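Local coordinates for Alpha/beta hydrolase fold protein (Ochrobactrum, PDB 4G9E) that hydrolyses the lactone ring of N-acyl homoserine lactones, bacterial quorum-sensing signals, on an alpha/beta-hydrolase fold, at residues 209-214 against 230-235. Numbering follows the deposited sequence.
Sequences LPIAVV and VKFGNL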
ATOM      1  N   LEU A 209      -9.638   2.164 -14.810  1.00 10.78           N
ATOM      2  CA  LEU A 209      -9.007   3.337 -14.205  1.00 11.11           C
ATOM      3  C   LEU A 209      -7.497   3.316 -14.439  1.00  9.64           C
ATOM      4  O   LEU A 209      -6.906   2.262 -14.676  1.00  9.72           O
ATOM      5  CB  LEU A 209      -9.321   3.452 -12.708  1.00 11.65           C
ATOM      6  CG  LEU A 209      -8.386   2.762 -11.712  1.00 10.76           C
ATOM      7  CD1 LEU A 209      -8.735   3.134 -10.281  1.00 12.10           C
ATOM      8  CD2 LEU A 209      -8.406   1.252 -11.904  1.00 11.37           C
ATOM      9  N   PRO A 210      -6.862   4.490 -14.392  1.00  9.12           N
ATOM     10  CA  PRO A 210      -5.407   4.497 -14.547  1.00  9.28           C
ATOM     11  C   PRO A 210      -4.734   3.757 -13.400  1.00  8.54           C
ATOM     12  O   PRO A 210      -5.024   4.023 -12.230  1.00  8.58           O
ATOM     13  CB  PRO A 210      -5.053   5.989 -14.480  1.00 10.56           C
ATOM     14  CG  PRO A 210      -6.319   6.708 -14.798  1.00 12.17           C
ATOM     15  CD  PRO A 210      -7.409   5.847 -14.238  1.00 10.90           C
ATOM     16  N   ILE A 211      -3.826   2.854 -13.747  1.00  7.67           N
ATOM     17  CA  ILE A 211      -2.986   2.201 -12.757  1.00  7.28           C
ATOM     18  C   ILE A 211      -1.535   2.541 -13.059  1.00  7.15           C
ATOM     19  O   ILE A 211      -1.049   2.304 -14.165  1.00  8.00           O
ATOM     20  CB  ILE A 211      -3.194   0.666 -12.711  1.00  7.62           C
ATOM     21  CG1 ILE A 211      -4.631   0.348 -12.282  1.00  8.18           C
ATOM     22  CG2 ILE A 211      -2.189   0.052 -11.746  1.00  9.24           C
ATOM     23  CD1 ILE A 211      -4.990  -1.136 -12.308  1.00  8.90           C
ATOM     24  N   ALA A 212      -0.863   3.121 -12.069  1.00  7.17           N
ATOM     25  CA  ALA A 212       0.547   3.460 -12.173  1.00  7.60           C
ATOM     26  C   ALA A 212       1.358   2.447 -11.398  1.00  7.38           C
ATOM     27  O   ALA A 212       0.949   1.994 -10.324  1.00  7.72           O
ATOM     28  CB  ALA A 212       0.795   4.852 -11.614  1.00  8.00           C
ATOM     29  N   VAL A 213       2.522   2.110 -11.937  1.00  7.33           N
ATOM     30  CA  VAL A 213       3.396   1.124 -11.326  1.00  7.71           C
ATOM     31  C   VAL A 213       4.776   1.758 -11.196  1.00  8.04           C
ATOM     32  O   VAL A 213       5.378   2.150 -12.200  1.00  8.60           O
ATOM     33  CB  VAL A 213       3.484  -0.151 -12.186  1.00  8.16           C
ATOM     34  CG1 VAL A 213       4.431  -1.165 -11.558  1.00  9.96           C
ATOM     35  CG2 VAL A 213       2.105  -0.762 -12.388  1.00  9.40           C
ATOM     36  N   VAL A 214       5.259   1.888  -9.963  1.00  7.35           N
ATOM     37  CA  VAL A 214       6.541   2.541  -9.686  1.00  7.70           C
ATOM     38  C   VAL A 214       7.293   1.703  -8.658  1.00  7.94           C
ATOM     39  O   VAL A 214       6.765   1.421  -7.577  1.00  8.28           O
ATOM     40  CB  VAL A 214       6.333   3.958  -9.113  1.00  8.94           C
ATOM     41  CG1 VAL A 214       7.668   4.594  -8.755  1.00 10.48           C
ATOM     42  CG2 VAL A 214       5.556   4.840 -10.094  1.00  9.20           C
ATOM     43  N   VAL A 230       3.140  -7.826 -16.742  1.00 12.84           N
ATOM     44  CA  VAL A 230       1.747  -7.890 -16.323  1.00 11.81           C
ATOM     45  C   VAL A 230       0.872  -7.032 -17.234  1.00 12.13           C
ATOM     46  O   VAL A 230       1.244  -5.912 -17.588  1.00 12.94           O
ATOM     47  CB  VAL A 230       1.583  -7.434 -14.860  1.00 11.23           C
ATOM     48  CG1 VAL A 230       0.111  -7.269 -14.498  1.00 11.41           C
ATOM     49  CG2 VAL A 230       2.273  -8.412 -13.921  1.00 11.64           C
ATOM     50  N   LYS A 231      -0.283  -7.570 -17.620  1.00 11.46           N
ATOM     51  CA  LYS A 231      -1.233  -6.825 -18.436  0.60 12.90           C
ATOM     52  C   LYS A 231      -2.109  -5.932 -17.570  1.00 11.69           C
ATOM     53  O   LYS A 231      -2.758  -6.402 -16.633  1.00 11.69           O
ATOM     54  CB  LYS A 231      -2.122  -7.764 -19.252  0.60 15.97           C
ATOM     55  CG  LYS A 231      -3.101  -7.016 -20.148  0.60 18.57           C
ATOM     56  CD  LYS A 231      -4.292  -7.868 -20.547  0.60 20.88           C
ATOM     57  CE  LYS A 231      -5.311  -7.039 -21.315  0.60 22.00           C
ATOM     58  NZ  LYS A 231      -5.743  -5.839 -20.543  0.60 22.47           N
ATOM     59  N   PHE A 232      -2.119  -4.641 -17.885  1.00 12.05           N
ATOM     60  CA  PHE A 232      -2.985  -3.682 -17.210  1.00 12.51           C
ATOM     61  C   PHE A 232      -3.975  -3.107 -18.211  1.00 12.17           C
ATOM     62  O   PHE A 232      -3.620  -2.842 -19.361  1.00 13.79           O
ATOM     63  CB  PHE A 232      -2.171  -2.534 -16.607  1.00 12.20           C
ATOM     64  CG  PHE A 232      -1.260  -2.947 -15.491  1.00 11.31           C
ATOM     65  CD1 PHE A 232       0.033  -3.371 -15.752  1.00 11.59           C
ATOM     66  CD2 PHE A 232      -1.694  -2.900 -14.176  1.00 10.61           C
ATOM     67  CE1 PHE A 232       0.872  -3.754 -14.722  1.00 10.83           C
ATOM     68  CE2 PHE A 232      -0.861  -3.273 -13.143  1.00 10.96           C
ATOM     69  CZ  PHE A 232       0.425  -3.703 -13.417  1.00 11.29           C
ATOM     70  N   GLY A 233      -5.208  -2.886 -17.774  1.00 11.41           N
ATOM     71  CA  GLY A 233      -6.210  -2.284 -18.640  1.00 11.35           C
ATOM     72  C   GLY A 233      -5.827  -0.888 -19.108  1.00 11.21           C
ATOM     73  O   GLY A 233      -6.085  -0.518 -20.247  1.00 12.40           O
ATOM     74  N   ASN A 234      -5.208  -0.118 -18.225  1.00 10.21           N
ATOM     75  CA  ASN A 234      -4.897   1.281 -18.484  1.00 10.23           C
ATOM     76  C   ASN A 234      -3.652   1.668 -17.700  1.00  9.33           C
ATOM     77  O   ASN A 234      -3.734   2.301 -16.645  1.00  9.84           O
ATOM     78  CB  ASN A 234      -6.089   2.135 -18.070  1.00 11.02           C
ATOM     79  CG  ASN A 234      -5.899   3.602 -18.370  1.00 11.56           C
ATOM     80  OD1 ASN A 234      -4.948   4.003 -19.043  1.00 14.12           O
ATOM     81  ND2 ASN A 234      -6.815   4.421 -17.866  1.00 12.10           N
ATOM     82  N   LEU A 235      -2.497   1.250 -18.212  1.00  9.92           N
ATOM     83  CA  LEU A 235      -1.225   1.465 -17.539  1.00  9.38           C
ATOM     84  C   LEU A 235      -0.766   2.907 -17.736  1.00  9.32           C
ATOM     85  O   LEU A 235      -0.557   3.364 -18.865  1.00 10.35           O
ATOM     86  CB  LEU A 235      -0.171   0.505 -18.082  1.00 10.40           C
ATOM     87  CG  LEU A 235       1.213   0.567 -17.445  1.00 10.44           C
ATOM     88  CD1 LEU A 235       1.139   0.315 -15.947  1.00 10.66           C
ATOM     89  CD2 LEU A 235       2.140  -0.430 -18.125  1.00 11.97           C
TER
HETATM   90  O   HOH W   1      -5.886  -0.319 -15.463  0.90 10.58           O
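On strand 211-216 of the alpha/beta-hydrolase sheet, Ile211 meets the loop segment 230-235 through a single beta bridge to Leu235. Within the two segments it rests on one hydrogen bond, Ile211 N to Asn234 O at 3.0 Å and nearly straight (N-H...O 172°), with the donor tilted 20° from the carbonyl plane; a second backbone bond joins Ile211 with Trp236. Pro210 CA-H reaches the same Asn234 O, and Leu235 CA-H reaches Ile211 O, each CA 3.5 Å away. The Asn234 side chain runs alongside the Pro210 ring, and its ND2 is hydrogen-bonded to Gln208 O. A water donates to Leu209 O (2.9 Å) and accepts a weak bond from Asn234 N. This loop leads from helix 224-227 to the edge strand 241-243, which pairs parallel with strand 211-216 through Val213 and His241. Phe232 CG lies anti to its carbonyl carbon (chi1 -66°), which brings the ring obliquely against two methyls: Val213 CG2 is 3.5 Å from Phe232 CZ, and Ile211 CG2 is 3.8 Å from Phe232 CE2. The side chain also touches Val204 of helix 200-206; replacing Phe232 by an alanine would probably leave a gap beside these neighbours. Leu235 CD1 turns back to Val213 CG2 at 3.8 Å.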